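Local coordinates for protein putative tryptophan halogenase (Xanthomonas campestris pv. campestris, PDB 6Y1W) that is probably a flavin-dependent halogenase of the tryptophan halogenase family, expected to use FAD to halogenate an aromatic substrate, at residues 95-100 and 266-271; 397-402 and 409-414. All coordinates share one frame; numbering follows the deposited sequence. Where two conformers were deposited one is given.

Interaction 1: 95-100 and 266-271; sequences EHWRDV and ARADRA. With BUD ((2S,3S)-butane-2,3-diol), chain I; BUD ((2S,3S)-butane-2,3-diol), chain J.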
loop_
_atom_site.group_PDB
_atom_site.type_symbol
_atom_site.label_atom_id
_atom_site.label_comp_id
_atom_site.label_asym_id
_atom_site.label_seq_id
_atom_site.Cartn_x
_atom_site.Cartn_y
_atom_site.Cartn_z
ATOM N N GLU A 95 10.369 28.128 4.796
ATOM C CA GLU A 95 10.553 29.359 5.567
ATOM C C GLU A 95 9.277 30.194 5.560
ATOM O O GLU A 95 8.684 30.431 4.498
ATOM C CB GLU A 95 11.725 30.153 4.999
ATOM C CG GLU A 95 13.050 29.440 5.131
ATOM C CD GLU A 95 14.220 30.216 4.559
ATOM O OE1 GLU A 95 13.993 31.212 3.846
ATOM O OE2 GLU A 95 15.376 29.829 4.850
ATOM N N HIS A 96 8.851 30.634 6.769
ATOM C CA HIS A 96 7.748 31.580 6.964
ATOM C C HIS A 96 6.373 30.946 6.717
ATOM O O HIS A 96 5.398 31.673 6.473
ATOM C CB HIS A 96 7.876 32.853 6.086
ATOM C CG HIS A 96 9.120 33.671 6.322
ATOM N ND1 HIS A 96 9.416 34.288 7.528
ATOM C CD2 HIS A 96 10.093 34.047 5.455
ATOM C CE1 HIS A 96 10.551 34.959 7.402
ATOM N NE2 HIS A 96 10.975 34.839 6.153
ATOM N N TRP A 97 6.263 29.608 6.751
ATOM C CA TRP A 97 4.975 28.956 6.523
ATOM C C TRP A 97 4.181 28.832 7.824
ATOM O O TRP A 97 3.003 29.225 7.880
ATOM C CB TRP A 97 5.181 27.561 5.873
ATOM C CG TRP A 97 5.610 27.674 4.435
ATOM C CD1 TRP A 97 6.885 27.846 3.959
ATOM C CD2 TRP A 97 4.757 27.632 3.278
ATOM N NE1 TRP A 97 6.870 27.956 2.593
ATOM C CE2 TRP A 97 5.586 27.823 2.144
ATOM C CE3 TRP A 97 3.380 27.461 3.092
ATOM C CZ2 TRP A 97 5.089 27.856 0.849
ATOM C CZ3 TRP A 97 2.882 27.517 1.804
ATOM C CH2 TRP A 97 3.736 27.704 0.693
ATOM N N ARG A 98 4.806 28.255 8.856
ATOM C CA ARG A 98 4.135 28.138 10.144
ATOM C C ARG A 98 3.747 29.520 10.662
ATOM O O ARG A 98 2.606 29.751 11.066
ATOM C CB ARG A 98 5.034 27.423 11.149
ATOM C CG ARG A 98 4.260 27.118 12.440
ATOM C CD ARG A 98 5.018 27.366 13.691
ATOM N NE ARG A 98 4.130 27.173 14.837
ATOM C CZ ARG A 98 4.385 26.317 15.818
ATOM N NH1 ARG A 98 5.480 25.577 15.766
ATOM N NH2 ARG A 98 3.527 26.180 16.827
ATOM N N ASP A 99 4.691 30.458 10.625
ATOM C CA ASP A 99 4.424 31.857 10.911
ATOM C C ASP A 99 5.623 32.618 10.372
ATOM O O ASP A 99 6.643 32.014 10.011
ATOM C CB ASP A 99 4.249 32.099 12.419
ATOM C CG ASP A 99 3.421 33.328 12.716
ATOM O OD1 ASP A 99 3.181 34.159 11.792
ATOM O OD2 ASP A 99 3.006 33.435 13.905
ATOM N N VAL A 100 5.503 33.950 10.310
ATOM C CA VAL A 100 6.679 34.751 10.004
ATOM C C VAL A 100 7.785 34.396 10.973
ATOM O O VAL A 100 7.574 34.288 12.190
ATOM C CB VAL A 100 6.349 36.251 10.076
ATOM C CG1 VAL A 100 7.598 37.081 9.799
ATOM C CG2 VAL A 100 5.249 36.564 9.075
ATOM N N ALA A 266 11.796 26.905 -0.080
ATOM C CA ALA A 266 10.411 27.320 -0.323
ATOM C C ALA A 266 10.083 28.407 0.688
ATOM O O ALA A 266 9.751 28.098 1.840
ATOM C CB ALA A 266 9.450 26.144 -0.162
ATOM N N ARG A 267 10.178 29.676 0.267
ATOM C CA ARG A 267 10.096 30.789 1.210
ATOM C C ARG A 267 8.755 31.485 1.024
ATOM O O ARG A 267 8.554 32.181 0.019
ATOM C CB ARG A 267 11.239 31.767 0.987
ATOM C CG ARG A 267 11.143 32.998 1.950
ATOM C CD ARG A 267 12.312 33.963 1.676
ATOM N NE ARG A 267 13.524 33.384 2.256
ATOM C CZ ARG A 267 14.729 33.932 2.132
ATOM N NH1 ARG A 267 14.873 35.057 1.423
ATOM N NH2 ARG A 267 15.771 33.361 2.720
ATOM N N ALA A 268 7.870 31.352 2.019
ATOM C CA ALA A 268 6.556 31.983 1.923
ATOM C C ALA A 268 6.665 33.496 2.089
ATOM O O ALA A 268 7.533 33.997 2.796
ATOM C CB ALA A 268 5.622 31.422 2.988
ATOM N N ASP A 269 5.766 34.214 1.408
ATOM C CA ASP A 269 5.699 35.667 1.500
ATOM C C ASP A 269 4.251 36.047 1.830
ATOM O O ASP A 269 3.566 35.288 2.520
ATOM C CB ASP A 269 6.186 36.316 0.194
ATOM C CG ASP A 269 6.647 37.754 0.407
ATOM O OD1 ASP A 269 7.743 37.948 0.991
ATOM O OD2 ASP A 269 5.877 38.671 0.025
ATOM N N ARG A 270 3.776 37.199 1.362
ATOM C CA ARG A 270 2.451 37.689 1.776
ATOM C C ARG A 270 1.312 36.989 1.056
ATOM O O ARG A 270 0.228 36.824 1.637
ATOM C CB ARG A 270 2.324 39.196 1.491
ATOM C CG ARG A 270 3.266 40.065 2.298
ATOM C CD ARG A 270 3.156 41.521 1.758
ATOM N NE ARG A 270 1.759 41.979 1.749
ATOM C CZ ARG A 270 1.092 42.395 2.836
ATOM N NH1 ARG A 270 1.674 42.428 4.033
ATOM N NH2 ARG A 270 -0.170 42.775 2.698
ATOM N N ALA A 271 1.509 36.613 -0.216
ATOM C CA ALA A 271 0.433 36.068 -1.048
ATOM C C ALA A 271 0.999 35.032 -2.024
ATOM O O ALA A 271 0.504 34.850 -3.151
ATOM C CB ALA A 271 -0.310 37.175 -1.807
HETATM C C1 BUD I . 3.359 40.348 -4.320
HETATM O O1 BUD I . 3.260 40.442 -1.965
HETATM C C2 BUD I . 3.003 39.602 -3.050
HETATM O O2 BUD I . 3.871 37.856 -1.671
HETATM C C3 BUD I . 3.904 38.366 -2.963
HETATM C C4 BUD I . 3.374 37.281 -3.898
HETATM C C1 BUD J . 8.506 39.287 5.604
HETATM O O1 BUD J . 6.720 39.904 4.048
HETATM C C2 BUD J . 7.498 38.842 4.542
HETATM O O2 BUD J . 5.470 37.711 4.252
HETATM C C3 BUD J . 6.513 37.866 5.164
HETATM C C4 BUD J . 7.159 36.496 5.370
HETATM O O HOH W 1 17.504 31.247 4.414
#
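Glu-95 and Arg-267 pair as parallel strand neighbours, their CA atoms 4.6 Å apart. Glu-95 N donates to Ala-266 O (3.0 Å), and Ala-268 N returns a bond to Glu-95 O (2.8 Å). The pair sits where strand 263-268 ends and strand 91-99 turns its corner at 96-98; the two are neighbours in the mixed seven-stranded sheet of the halogenase fold. Glu-95 and Arg-267 project from one face of it. In a salt bridge, Arg-267 grips Glu-95 OE1 side-on through its NE (2.7 Å) and NH2. Carboxylate and guanidinium lie nearly coplanar, 10° apart. A water donates to Glu-95 OE2, and Arg-267 NH1 is held by Asn-306. Trp-97 NE1 gives a second bond to Ala-266 O (3.0 Å), from above the carbonyl plane and from the opposite face to Glu-95 N. Ala-268 CB sits over the indole of Trp-97, 3.7 Å from the centroid of its five-membered ring, a CH-pi contact. The His-96 ring has Arg-267 CG at its edge and C4 of a bound butanediol over one face, 3.6 Å from CG of His-96. A second butanediol gives a hydrogen bond from its O2 to Asp-269 OD2.

Interaction 2: 397-402 and 409-414; sequences HATDRR and DCASME. With BUD ((2S,3S)-butane-2,3-diol), chain J.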
loop_
_atom_site.group_PDB
_atom_site.type_symbol
_atom_site.label_atom_id
_atom_site.label_comp_id
_atom_site.label_asym_id
_atom_site.label_seq_id
_atom_site.Cartn_x
_atom_site.Cartn_y
_atom_site.Cartn_z
ATOM N N HIS A 397 -3.040 25.451 4.581
ATOM C CA HIS A 397 -4.090 25.471 5.604
ATOM C C HIS A 397 -3.536 25.394 7.011
ATOM O O HIS A 397 -4.116 25.988 7.932
ATOM C CB HIS A 397 -5.066 24.304 5.386
ATOM C CG HIS A 397 -6.329 24.395 6.205
ATOM N ND1 HIS A 397 -7.196 25.463 6.097
ATOM C CD2 HIS A 397 -6.888 23.533 7.094
ATOM C CE1 HIS A 397 -8.245 25.250 6.887
ATOM N NE2 HIS A 397 -8.085 24.093 7.505
ATOM N N ALA A 398 -2.444 24.653 7.211
ATOM C CA ALA A 398 -1.831 24.519 8.535
ATOM C C ALA A 398 -0.886 25.700 8.741
ATOM O O ALA A 398 0.283 25.664 8.360
ATOM C CB ALA A 398 -1.116 23.183 8.661
ATOM N N THR A 399 -1.394 26.796 9.320
ATOM C CA THR A 399 -0.537 27.966 9.491
ATOM C C THR A 399 -1.058 28.768 10.667
ATOM O O THR A 399 -2.270 28.786 10.918
ATOM C CB THR A 399 -0.463 28.870 8.240
ATOM O OG1 THR A 399 0.413 29.964 8.532
ATOM C CG2 THR A 399 -1.857 29.417 7.840
ATOM N N ASP A 400 -0.132 29.410 11.387
ATOM C CA ASP A 400 -0.478 30.413 12.397
ATOM C C ASP A 400 -0.683 31.798 11.798
ATOM O O ASP A 400 -1.149 32.711 12.506
ATOM C CB ASP A 400 0.608 30.519 13.473
ATOM C CG ASP A 400 0.782 29.250 14.285
ATOM O OD1 ASP A 400 -0.117 28.377 14.302
ATOM O OD2 ASP A 400 1.837 29.153 14.927
ATOM N N ARG A 401 -0.360 31.975 10.526
ATOM C CA ARG A 401 -0.361 33.304 9.931
ATOM C C ARG A 401 -1.773 33.852 9.793
ATOM O O ARG A 401 -2.660 33.187 9.246
ATOM C CB ARG A 401 0.324 33.268 8.572
ATOM C CG ARG A 401 1.822 32.926 8.704
ATOM C CD ARG A 401 2.570 33.149 7.371
ATOM N NE ARG A 401 2.622 34.554 6.950
ATOM C CZ ARG A 401 3.442 35.016 6.005
ATOM N NH1 ARG A 401 4.289 34.181 5.393
ATOM N NH2 ARG A 401 3.404 36.305 5.638
ATOM N N ARG A 402 -1.954 35.105 10.236
ATOM C CA ARG A 402 -3.174 35.865 9.983
ATOM C C ARG A 402 -2.826 37.273 9.516
ATOM O O ARG A 402 -3.662 38.193 9.596
ATOM C CB ARG A 402 -4.069 35.921 11.233
ATOM C CG ARG A 402 -4.386 34.558 11.833
ATOM C CD ARG A 402 -5.337 33.739 10.959
ATOM N NE ARG A 402 -5.766 32.532 11.654
ATOM C CZ ARG A 402 -5.120 31.372 11.653
ATOM N NH1 ARG A 402 -5.616 30.342 12.346
ATOM N NH2 ARG A 402 -3.980 31.246 10.962
ATOM N N ASP A 409 -7.455 33.752 4.623
ATOM C CA ASP A 409 -8.334 32.938 3.779
ATOM C C ASP A 409 -7.840 31.491 3.717
ATOM O O ASP A 409 -8.638 30.546 3.802
ATOM C CB ASP A 409 -8.433 33.507 2.361
ATOM C CG ASP A 409 -9.200 34.833 2.298
ATOM O OD1 ASP A 409 -9.753 35.296 3.335
ATOM O OD2 ASP A 409 -9.210 35.415 1.210
ATOM N N CYS A 410 -6.522 31.293 3.616
ATOM C CA CYS A 410 -6.000 29.919 3.603
ATOM C C CYS A 410 -6.321 29.197 4.905
ATOM O O CYS A 410 -6.643 28.002 4.911
ATOM C CB CYS A 410 -4.473 29.914 3.396
ATOM S SG CYS A 410 -3.861 30.402 1.775
ATOM N N ALA A 411 -6.212 29.903 6.033
ATOM C CA ALA A 411 -6.424 29.264 7.326
ATOM C C ALA A 411 -7.897 28.959 7.582
ATOM O O ALA A 411 -8.212 28.024 8.332
ATOM C CB ALA A 411 -5.852 30.162 8.430
ATOM N N SER A 412 -8.801 29.732 6.984
ATOM C CA SER A 412 -10.227 29.643 7.312
ATOM C C SER A 412 -11.047 28.887 6.269
ATOM O O SER A 412 -12.209 28.549 6.543
ATOM C CB SER A 412 -10.794 31.063 7.501
ATOM O OG SER A 412 -10.934 31.722 6.255
ATOM N N MET A 413 -10.469 28.566 5.116
ATOM C CA MET A 413 -11.213 27.921 4.031
ATOM C C MET A 413 -11.682 26.528 4.443
ATOM O O MET A 413 -11.053 25.849 5.265
ATOM C CB MET A 413 -10.325 27.830 2.781
ATOM C CG MET A 413 -9.157 26.892 2.948
ATOM S SD MET A 413 -8.163 26.769 1.417
ATOM C CE MET A 413 -6.772 25.865 2.029
ATOM N N GLU A 414 -12.775 26.065 3.821
ATOM C CA GLU A 414 -13.124 24.654 3.935
ATOM C C GLU A 414 -12.099 23.808 3.175
ATOM O O GLU A 414 -11.500 24.275 2.213
ATOM C CB GLU A 414 -14.513 24.403 3.358
ATOM C CG GLU A 414 -15.601 25.195 4.060
ATOM C CD GLU A 414 -15.685 24.866 5.540
ATOM O OE1 GLU A 414 -15.838 23.669 5.877
ATOM O OE2 GLU A 414 -15.584 25.803 6.368
HETATM C C1 BUD J . 8.506 39.287 5.604
HETATM O O1 BUD J . 6.720 39.904 4.048
HETATM C C2 BUD J . 7.498 38.842 4.542
HETATM O O2 BUD J . 5.470 37.711 4.252
HETATM C C3 BUD J . 6.513 37.866 5.164
HETATM C C4 BUD J . 7.159 36.496 5.370
HETATM O O HOH W 2 -6.324 26.421 9.402
#
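The His-397 ring turns an edge to the end of helix 405-412, with Cys-410 O near the ring plane. One face of the ring carries a water, centred 3.3 Å above it. The guanidinium of Arg-402 has Ala-411 CB over one face, 3.3 Å from Arg-402 NH2 and displaced toward the rim. Its edge meets the backbone of its own segment.

His-397 ND1 donates to Cys-410 O at 2.9 Å. The bond is nearly straight (163°) and lies in the carbonyl plane. CG stands anti to the backbone N (chi1 -168°), which carries the ring across to this carbonyl. Farther round the ring, His-397 CE1 is 3.1 Å from Ala-411 O and also lies close to Met-413 O. The Met-413 side chain runs past the same histidine, with Met-413 CG 4.0 Å from His-397 ND1. The water over the ring donates to both His-397 O and Ala-411 O, joining the two backbones.

Arg-402 NH2 also donates to Thr-399 O (3.0 Å) and to Arg-401 O (2.9 Å). Both acceptors lie in the guanidinium plane, and these bonds hold the group flat against Ala-411. The chain bends at chi2 (-71°) to fold back this way. Thr-399 CG2 touches the same methyl. Thr-399 OG1 accepts from Arg-401 N and bonds to Trp-97 O. Arg-401 instead leads away from the helix. Its NH2 reaches O2 of a butanediol and forms a salt bridge with Asp-403.

The segments join the end of helix 371-397 and the following loop to the end of helix 405-412. Two consecutive helices are joined by a short loop, with an ST turn at Thr-399 in it.

Overall arrangement
From the N terminus, strand 91-99 comes first. Interaction 1 closes a long loop of 165 residues when strand 263-268 returns beside it. Interaction 2 opens later and closes only a short excursion, from the end of helix 371-397 to the end of helix 405-412. The two contacts are in series and neither nests nor crosses. Their centres are about 12 Å apart, and they meet. The strand corner of interaction 1 meets the loop of interaction 2 through backbone carbonyls, with His-96 O and Arg-401 NH1 probably hydrogen-bonded. Asp-400 adds a salt bridge to Arg-98. The helical connection is thus tied to the sheet, and one butanediol lies between His-96, Ala-268 and Arg-401.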